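Local coordinates for protein coclaurine N-methyltransferase (Coptis japonica, PDB 6GKV) that transfers a methyl group from S-adenosyl-L-methionine to the ring nitrogen of coclaurine and probably of related tetrahydroisoquinolines in alkaloid biosynthesis, at residues A[225-237]-A[253-265]. Sequence-based numbering, arbitrary orientation.
Sequences LEHICHKTFAYHY and AGTMIIPSASFFL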
ATOM      1  N   LEU A 225       2.582   3.455 -15.241  1.00 49.86           N
ATOM      2  CA  LEU A 225       1.248   2.853 -15.220  1.00 46.82           C
ATOM      3  C   LEU A 225       0.151   3.773 -14.691  1.00 43.64           C
ATOM      4  O   LEU A 225       0.309   4.390 -13.656  1.00 43.28           O
ATOM      5  CB  LEU A 225       1.266   1.590 -14.366  1.00 49.24           C
ATOM      6  CG  LEU A 225      -0.099   0.964 -14.090  1.00 49.52           C
ATOM      7  CD1 LEU A 225      -0.646   0.435 -15.375  1.00 45.33           C
ATOM      8  CD2 LEU A 225       0.025  -0.151 -13.059  1.00 54.81           C
ATOM      9  N   GLU A 226      -0.969   3.836 -15.402  1.00 44.49           N
ATOM     10  CA  GLU A 226      -2.182   4.440 -14.868  1.00 43.08           C
ATOM     11  C   GLU A 226      -3.299   3.393 -14.796  1.00 50.03           C
ATOM     12  O   GLU A 226      -3.550   2.660 -15.767  1.00 44.19           O
ATOM     13  CB  GLU A 226      -2.641   5.634 -15.711  1.00 37.54           C
ATOM     14  CG  GLU A 226      -3.895   6.334 -15.143  1.00 42.64           C
ATOM     15  CD  GLU A 226      -4.449   7.433 -16.059  1.00 49.33           C
ATOM     16  OE1 GLU A 226      -3.904   8.554 -16.057  1.00 54.44           O
ATOM     17  OE2 GLU A 226      -5.430   7.184 -16.786  1.00 45.33           O
ATOM     18  N   HIS A 227      -3.954   3.315 -13.638  1.00 35.67           N
ATOM     19  CA  HIS A 227      -5.136   2.490 -13.500  1.00 33.34           C
ATOM     20  C   HIS A 227      -6.133   3.201 -12.630  1.00 37.61           C
ATOM     21  O   HIS A 227      -5.755   3.869 -11.682  1.00 36.86           O
ATOM     22  CB  HIS A 227      -4.814   1.134 -12.897  1.00 27.53           C
ATOM     23  CG  HIS A 227      -4.215   1.207 -11.531  1.00 39.80           C
ATOM     24  ND1 HIS A 227      -4.966   1.067 -10.385  1.00 40.36           N
ATOM     25  CD2 HIS A 227      -2.936   1.384 -11.125  1.00 39.22           C
ATOM     26  CE1 HIS A 227      -4.175   1.150  -9.330  1.00 39.41           C
ATOM     27  NE2 HIS A 227      -2.937   1.341  -9.749  1.00 40.77           N
ATOM     28  N   ILE A 228      -7.409   3.071 -12.948  1.00 30.20           N
ATOM     29  CA  ILE A 228      -8.401   3.619 -12.062  1.00 34.08           C
ATOM     30  C   ILE A 228      -8.404   2.698 -10.842  1.00 36.92           C
ATOM     31  O   ILE A 228      -7.923   1.569 -10.931  1.00 38.72           O
ATOM     32  CB  ILE A 228      -9.779   3.721 -12.750  1.00 36.57           C
ATOM     33  CG1 ILE A 228     -10.160   2.387 -13.390  1.00 27.08           C
ATOM     34  CG2 ILE A 228      -9.715   4.784 -13.829  1.00 39.12           C
ATOM     35  CD1 ILE A 228     -10.841   1.428 -12.463  1.00 29.76           C
ATOM     36  N   CYS A 229      -8.917   3.167  -9.707  1.00 40.36           N
ATOM     37  CA  CYS A 229      -8.903   2.354  -8.491  1.00 32.59           C
ATOM     38  C   CYS A 229      -9.971   2.794  -7.514  1.00 34.25           C
ATOM     39  O   CYS A 229     -10.632   3.823  -7.731  1.00 32.17           O
ATOM     40  CB  CYS A 229      -7.542   2.445  -7.820  1.00 37.55           C
ATOM     41  SG  CYS A 229      -7.240   4.101  -7.202  1.00 41.60           S
ATOM     42  N   HIS A 230     -10.168   2.006  -6.456  1.00 28.48           N
ATOM     43  CA  HIS A 230     -10.731   2.568  -5.243  1.00 42.39           C
ATOM     44  C   HIS A 230      -9.592   2.760  -4.245  1.00 41.19           C
ATOM     45  O   HIS A 230      -8.666   1.950  -4.184  1.00 42.78           O
ATOM     46  CB  HIS A 230     -11.823   1.697  -4.633  1.00 34.54           C
ATOM     47  CG  HIS A 230     -12.396   2.296  -3.382  1.00 37.40           C
ATOM     48  ND1 HIS A 230     -11.905   2.009  -2.129  1.00 34.84           N
ATOM     49  CD2 HIS A 230     -13.371   3.229  -3.207  1.00 32.06           C
ATOM     50  CE1 HIS A 230     -12.584   2.706  -1.228  1.00 39.55           C
ATOM     51  NE2 HIS A 230     -13.475   3.451  -1.856  1.00 44.14           N
ATOM     52  N   LYS A 231      -9.652   3.819  -3.457  1.00 48.50           N
ATOM     53  CA  LYS A 231      -8.491   4.182  -2.638  1.00 42.42           C
ATOM     54  C   LYS A 231      -8.090   3.088  -1.643  1.00 44.98           C
ATOM     55  O   LYS A 231      -6.925   2.962  -1.297  1.00 39.46           O
ATOM     56  CB  LYS A 231      -8.750   5.487  -1.895  1.00 37.92           C
ATOM     57  CG  LYS A 231      -9.729   5.411  -0.717  1.00 36.69           C
ATOM     58  CD  LYS A 231      -9.686   6.746   0.045  1.00 35.54           C
ATOM     59  CE  LYS A 231     -10.893   6.956   0.940  1.00 36.81           C
ATOM     60  NZ  LYS A 231     -11.052   8.398   1.291  1.00 39.51           N
ATOM     61  N   THR A 232      -9.030   2.240  -1.243  1.00 48.35           N
ATOM     62  CA  THR A 232      -8.742   1.265  -0.187  1.00 41.49           C
ATOM     63  C   THR A 232      -8.899  -0.208  -0.563  1.00 49.46           C
ATOM     64  O   THR A 232      -7.981  -1.006  -0.341  1.00 55.51           O
ATOM     65  CB  THR A 232      -9.637   1.543   0.988  1.00 38.95           C
ATOM     66  OG1 THR A 232      -9.447   2.906   1.361  1.00 47.15           O
ATOM     67  CG2 THR A 232      -9.324   0.615   2.151  1.00 32.18           C
ATOM     68  N   PHE A 233     -10.058  -0.582  -1.107  1.00 44.23           N
ATOM     69  CA  PHE A 233     -10.282  -1.992  -1.393  1.00 46.17           C
ATOM     70  C   PHE A 233     -10.157  -2.313  -2.877  1.00 43.50           C
ATOM     71  O   PHE A 233     -10.010  -1.425  -3.718  1.00 46.89           O
ATOM     72  CB  PHE A 233     -11.637  -2.481  -0.825  1.00 49.03           C
ATOM     73  CG  PHE A 233     -12.854  -1.665  -1.234  1.00 54.07           C
ATOM     74  CD1 PHE A 233     -13.484  -1.881  -2.452  1.00 42.06           C
ATOM     75  CD2 PHE A 233     -13.428  -0.752  -0.350  1.00 58.32           C
ATOM     76  CE1 PHE A 233     -14.620  -1.161  -2.810  1.00 42.59           C
ATOM     77  CE2 PHE A 233     -14.574  -0.032  -0.706  1.00 51.96           C
ATOM     78  CZ  PHE A 233     -15.160  -0.236  -1.939  1.00 46.49           C
ATOM     79  N   ALA A 234     -10.143  -3.598  -3.191  1.00 39.39           N
ATOM     80  CA  ALA A 234      -9.989  -4.022  -4.571  1.00 41.43           C
ATOM     81  C   ALA A 234     -11.023  -5.096  -4.850  1.00 44.25           C
ATOM     82  O   ALA A 234     -11.464  -5.784  -3.919  1.00 38.43           O
ATOM     83  CB  ALA A 234      -8.571  -4.537  -4.831  1.00 26.78           C
ATOM     84  N   TYR A 235     -11.428  -5.240  -6.112  1.00 45.15           N
ATOM     85  CA  TYR A 235     -12.433  -6.262  -6.425  1.00 45.05           C
ATOM     86  C   TYR A 235     -12.642  -6.550  -7.903  1.00 43.54           C
ATOM     87  O   TYR A 235     -12.552  -5.658  -8.766  1.00 41.67           O
ATOM     88  CB  TYR A 235     -13.785  -5.892  -5.796  1.00 35.12           C
ATOM     89  CG  TYR A 235     -14.355  -4.529  -6.171  1.00 44.27           C
ATOM     90  CD1 TYR A 235     -13.792  -3.354  -5.687  1.00 48.59           C
ATOM     91  CD2 TYR A 235     -15.488  -4.425  -6.971  1.00 37.87           C
ATOM     92  CE1 TYR A 235     -14.325  -2.107  -6.011  1.00 42.66           C
ATOM     93  CE2 TYR A 235     -16.023  -3.194  -7.301  1.00 40.98           C
ATOM     94  CZ  TYR A 235     -15.440  -2.035  -6.808  1.00 44.96           C
ATOM     95  OH  TYR A 235     -15.966  -0.810  -7.124  1.00 48.86           O
ATOM     96  N   HIS A 236     -12.891  -7.828  -8.183  1.00 48.10           N
ATOM     97  CA  HIS A 236     -13.439  -8.251  -9.475  1.00 47.42           C
ATOM     98  C   HIS A 236     -14.730  -7.471  -9.720  1.00 46.25           C
ATOM     99  O   HIS A 236     -15.544  -7.333  -8.793  1.00 41.93           O
ATOM    100  CB  HIS A 236     -13.753  -9.753  -9.497  1.00 42.85           C
ATOM    101  CG  HIS A 236     -12.555 -10.653  -9.521  1.00 42.97           C
ATOM    102  ND1 HIS A 236     -11.812 -10.877 -10.665  1.00 45.93           N
ATOM    103  CD2 HIS A 236     -12.020 -11.455  -8.567  1.00 45.43           C
ATOM    104  CE1 HIS A 236     -10.851 -11.745 -10.403  1.00 46.08           C
ATOM    105  NE2 HIS A 236     -10.954 -12.113  -9.134  1.00 50.54           N
ATOM    106  N   TYR A 237     -14.942  -6.948 -10.929  1.00 45.12           N
ATOM    107  CA  TYR A 237     -16.225  -6.275 -11.179  1.00 48.46           C
ATOM    108  C   TYR A 237     -17.278  -7.346 -11.477  1.00 53.01           C
ATOM    109  O   TYR A 237     -17.612  -7.596 -12.626  1.00 54.37           O
ATOM    110  CB  TYR A 237     -16.111  -5.191 -12.292  1.00 54.92           C
ATOM    111  CG  TYR A 237     -16.921  -3.963 -11.891  1.00 65.34           C
ATOM    112  CD1 TYR A 237     -16.975  -3.629 -10.552  1.00 64.97           C
ATOM    113  CD2 TYR A 237     -17.579  -3.117 -12.809  1.00 60.42           C
ATOM    114  CE1 TYR A 237     -17.688  -2.582 -10.093  1.00 69.15           C
ATOM    115  CE2 TYR A 237     -18.301  -1.983 -12.329  1.00 59.87           C
ATOM    116  CZ  TYR A 237     -18.346  -1.744 -10.966  1.00 74.64           C
ATOM    117  OH  TYR A 237     -19.027  -0.697 -10.374  1.00 89.89           O
ATOM    118  N   ALA A 253     -19.539  -9.121 -18.278  1.00 58.74           N
ATOM    119  CA  ALA A 253     -19.148  -9.860 -17.087  1.00 65.71           C
ATOM    120  C   ALA A 253     -17.733 -10.425 -17.203  1.00 62.48           C
ATOM    121  O   ALA A 253     -17.316 -10.877 -18.282  1.00 62.23           O
ATOM    122  CB  ALA A 253     -20.142 -10.978 -16.815  1.00 67.34           C
ATOM    123  N   GLY A 254     -17.004 -10.381 -16.087  1.00 52.35           N
ATOM    124  CA  GLY A 254     -15.645 -10.888 -16.027  1.00 41.10           C
ATOM    125  C   GLY A 254     -14.604 -10.215 -16.909  1.00 42.70           C
ATOM    126  O   GLY A 254     -13.603 -10.849 -17.258  1.00 48.71           O
ATOM    127  N   THR A 255     -14.813  -8.954 -17.281  1.00 45.58           N
ATOM    128  CA  THR A 255     -13.814  -8.247 -18.088  1.00 45.70           C
ATOM    129  C   THR A 255     -13.123  -7.111 -17.345  1.00 46.83           C
ATOM    130  O   THR A 255     -12.260  -6.443 -17.912  1.00 46.82           O
ATOM    131  CB  THR A 255     -14.419  -7.608 -19.383  1.00 62.60           C
ATOM    132  OG1 THR A 255     -15.579  -6.839 -19.046  1.00 69.18           O
ATOM    133  CG2 THR A 255     -14.792  -8.669 -20.395  1.00 52.87           C
ATOM    134  N   MET A 256     -13.538  -6.864 -16.103  1.00 41.15           N
ATOM    135  CA  MET A 256     -13.049  -5.712 -15.345  1.00 52.17           C
ATOM    136  C   MET A 256     -12.661  -6.046 -13.920  1.00 43.33           C
ATOM    137  O   MET A 256     -13.350  -6.815 -13.243  1.00 38.11           O
ATOM    138  CB  MET A 256     -14.098  -4.597 -15.326  1.00 58.82           C
ATOM    139  CG  MET A 256     -14.103  -3.742 -16.584  1.00 64.95           C
ATOM    140  SD  MET A 256     -12.922  -2.391 -16.428  1.00 67.63           S
ATOM    141  CE  MET A 256     -13.109  -2.099 -14.698  1.00 25.82           C
ATOM    142  N   ILE A 257     -11.550  -5.464 -13.483  1.00 45.74           N
ATOM    143  CA  ILE A 257     -11.117  -5.489 -12.082  1.00 43.07           C
ATOM    144  C   ILE A 257     -10.938  -4.050 -11.585  1.00 38.60           C
ATOM    145  O   ILE A 257     -10.441  -3.183 -12.316  1.00 31.43           O
ATOM    146  CB  ILE A 257      -9.796  -6.272 -11.887  1.00 47.63           C
ATOM    147  CG1 ILE A 257     -10.049  -7.772 -11.838  1.00 57.94           C
ATOM    148  CG2 ILE A 257      -9.146  -5.919 -10.595  1.00 36.47           C
ATOM    149  CD1 ILE A 257      -8.769  -8.579 -11.754  1.00 59.86           C
ATOM    150  N   ILE A 258     -11.404  -3.782 -10.368  1.00 31.25           N
ATOM    151  CA  ILE A 258     -11.106  -2.501  -9.726  1.00 40.69           C
ATOM    152  C   ILE A 258     -10.028  -2.700  -8.667  1.00 37.17           C
ATOM    153  O   ILE A 258     -10.311  -3.247  -7.587  1.00 37.15           O
ATOM    154  CB  ILE A 258     -12.349  -1.876  -9.068  1.00 47.06           C
ATOM    155  CG1 ILE A 258     -13.506  -1.853 -10.062  1.00 34.61           C
ATOM    156  CG2 ILE A 258     -12.021  -0.478  -8.534  1.00 42.31           C
ATOM    157  CD1 ILE A 258     -13.250  -0.968 -11.265  1.00 37.87           C
ATOM    158  N   PRO A 259      -8.784  -2.299  -8.980  1.00 26.73           N
ATOM    159  CA  PRO A 259      -7.717  -2.463  -7.978  1.00 41.02           C
ATOM    160  C   PRO A 259      -7.802  -1.413  -6.854  1.00 36.91           C
ATOM    161  O   PRO A 259      -8.411  -0.361  -7.014  1.00 40.47           O
ATOM    162  CB  PRO A 259      -6.410  -2.301  -8.802  1.00 26.45           C
ATOM    163  CG  PRO A 259      -6.835  -2.021 -10.254  1.00 29.81           C
ATOM    164  CD  PRO A 259      -8.305  -1.631 -10.212  1.00 22.35           C
ATOM    165  N   SER A 260      -7.227  -1.721  -5.705  1.00 41.23           N
ATOM    166  CA  SER A 260      -6.917  -0.691  -4.710  1.00 37.63           C
ATOM    167  C   SER A 260      -5.863   0.223  -5.269  1.00 34.93           C
ATOM    168  O   SER A 260      -5.118  -0.156  -6.178  1.00 38.30           O
ATOM    169  CB  SER A 260      -6.406  -1.316  -3.423  1.00 37.30           C
ATOM    170  OG  SER A 260      -5.310  -2.156  -3.751  1.00 39.31           O
ATOM    171  N   ALA A 261      -5.773   1.421  -4.716  1.00 43.25           N
ATOM    172  CA  ALA A 261      -4.697   2.321  -5.111  1.00 39.14           C
ATOM    173  C   ALA A 261      -3.333   1.698  -4.792  1.00 33.26           C
ATOM    174  O   ALA A 261      -2.354   1.983  -5.473  1.00 31.60           O
ATOM    175  CB  ALA A 261      -4.852   3.668  -4.437  1.00 35.77           C
ATOM    176  N   SER A 262      -3.289   0.824  -3.785  1.00 37.42           N
ATOM    177  CA  SER A 262      -2.052   0.151  -3.346  1.00 44.85           C
ATOM    178  C   SER A 262      -1.689  -1.124  -4.094  1.00 44.42           C
ATOM    179  O   SER A 262      -0.728  -1.795  -3.722  1.00 42.54           O
ATOM    180  CB  SER A 262      -2.167  -0.229  -1.872  1.00 43.46           C
ATOM    181  OG  SER A 262      -3.029  -1.362  -1.750  1.00 47.79           O
ATOM    182  N   PHE A 263      -2.461  -1.474  -5.116  1.00 42.85           N
ATOM    183  CA  PHE A 263      -2.537  -2.873  -5.556  1.00 40.79           C
ATOM    184  C   PHE A 263      -1.242  -3.403  -6.166  1.00 38.15           C
ATOM    185  O   PHE A 263      -0.787  -4.496  -5.827  1.00 46.29           O
ATOM    186  CB  PHE A 263      -3.705  -3.070  -6.560  1.00 30.41           C
ATOM    187  CG  PHE A 263      -4.268  -4.474  -6.554  1.00 26.49           C
ATOM    188  CD1 PHE A 263      -4.903  -4.968  -5.421  1.00 32.72           C
ATOM    189  CD2 PHE A 263      -4.161  -5.294  -7.660  1.00 32.83           C
ATOM    190  CE1 PHE A 263      -5.420  -6.263  -5.402  1.00 40.68           C
ATOM    191  CE2 PHE A 263      -4.673  -6.605  -7.657  1.00 29.80           C
ATOM    192  CZ  PHE A 263      -5.283  -7.094  -6.535  1.00 35.28           C
ATOM    193  N   PHE A 264      -0.631  -2.621  -7.042  1.00 37.28           N
ATOM    194  CA  PHE A 264       0.516  -3.106  -7.769  1.00 38.45           C
ATOM    195  C   PHE A 264       1.782  -2.957  -6.963  1.00 45.95           C
ATOM    196  O   PHE A 264       2.835  -3.434  -7.365  1.00 46.12           O
ATOM    197  CB  PHE A 264       0.589  -2.399  -9.106  1.00 42.73           C
ATOM    198  CG  PHE A 264      -0.627  -2.645  -9.940  1.00 37.87           C
ATOM    199  CD1 PHE A 264      -0.908  -3.921 -10.396  1.00 49.88           C
ATOM    200  CD2 PHE A 264      -1.516  -1.624 -10.231  1.00 38.23           C
ATOM    201  CE1 PHE A 264      -2.054  -4.185 -11.154  1.00 53.61           C
ATOM    202  CE2 PHE A 264      -2.655  -1.875 -10.986  1.00 52.11           C
ATOM    203  CZ  PHE A 264      -2.927  -3.161 -11.444  1.00 51.99           C
ATOM    204  N   LEU A 265       1.660  -2.345  -5.786  1.00 46.36           N
ATOM    205  CA  LEU A 265       2.723  -2.384  -4.805  1.00 46.26           C
ATOM    206  C   LEU A 265       2.988  -3.839  -4.414  1.00 48.68           C
ATOM    207  O   LEU A 265       4.039  -4.165  -3.843  1.00 41.70           O
ATOM    208  CB  LEU A 265       2.363  -1.550  -3.565  1.00 47.05           C
ATOM    209  CG  LEU A 265       2.108  -0.042  -3.771  1.00 48.60           C
ATOM    210  CD1 LEU A 265       1.835   0.660  -2.456  1.00 32.83           C
ATOM    211  CD2 LEU A 265       3.252   0.658  -4.520  1.00 41.64           C
TER
HETATM  212  O   HOH W   1      -5.130   1.187  -1.215  1.00 33.35           O
HETATM  213  O   HOH W   2     -16.103  -7.378 -15.232  1.00 39.48           O
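His227 and Phe264 meet in an edge-to-face pair, centroids 4.6 Å apart and planes at 85°: Phe264 brings CE2 over the centre of the imidazole. Chi1 of 60° sets the His227 ring between its own backbone N and carbonyl carbon, and ND1 donates to Ile228 O, which helps fix the ring's rotation. Were His227 an alanine, the Phe264 edge would probably lose the aromatic face it rests on, and Ile228 O its side-chain donor. Apolar Leu225 suits its place because its CD2 packs on Phe264 CD2 at 3.5 Å, the side chains crossing at about a right angle.

The backbones join twice. His230 N donates to Pro259 O and Ala261 N to His230 O, a single bridge between His230 and Ser260 in which proline serves well because only its carbonyl is needed. Further on, Tyr235 and Ile258 form an antiparallel hydrogen-bonded pair, with Tyr235 N 2.7 Å from Ile258 O and Ile258 N returning a bond to Tyr235 O; Tyr237 N bonds Met256 O. Branched Ile258 is the tight centre: its CB lies over the Tyr235 ring face in a CH-pi contact (3.9 Å to the centroid), its CD1 meets Ile228 CD1 at 3.6 Å, and its side chain touches the bound N-methylheliamine.

The looser side lies at partly exposed Lys231, Thr232 and Ser262, where a water links Lys231 O to Ser262 N.

Strands 235-236 and 257-258 form a separate two-stranded sheet, reached by a short turn from strand 221-230, which lies beside strand 342-350 in the main sheet; helix 44-58 packs on His236 and Ile257, helix 21-39 on Phe233 and Tyr235.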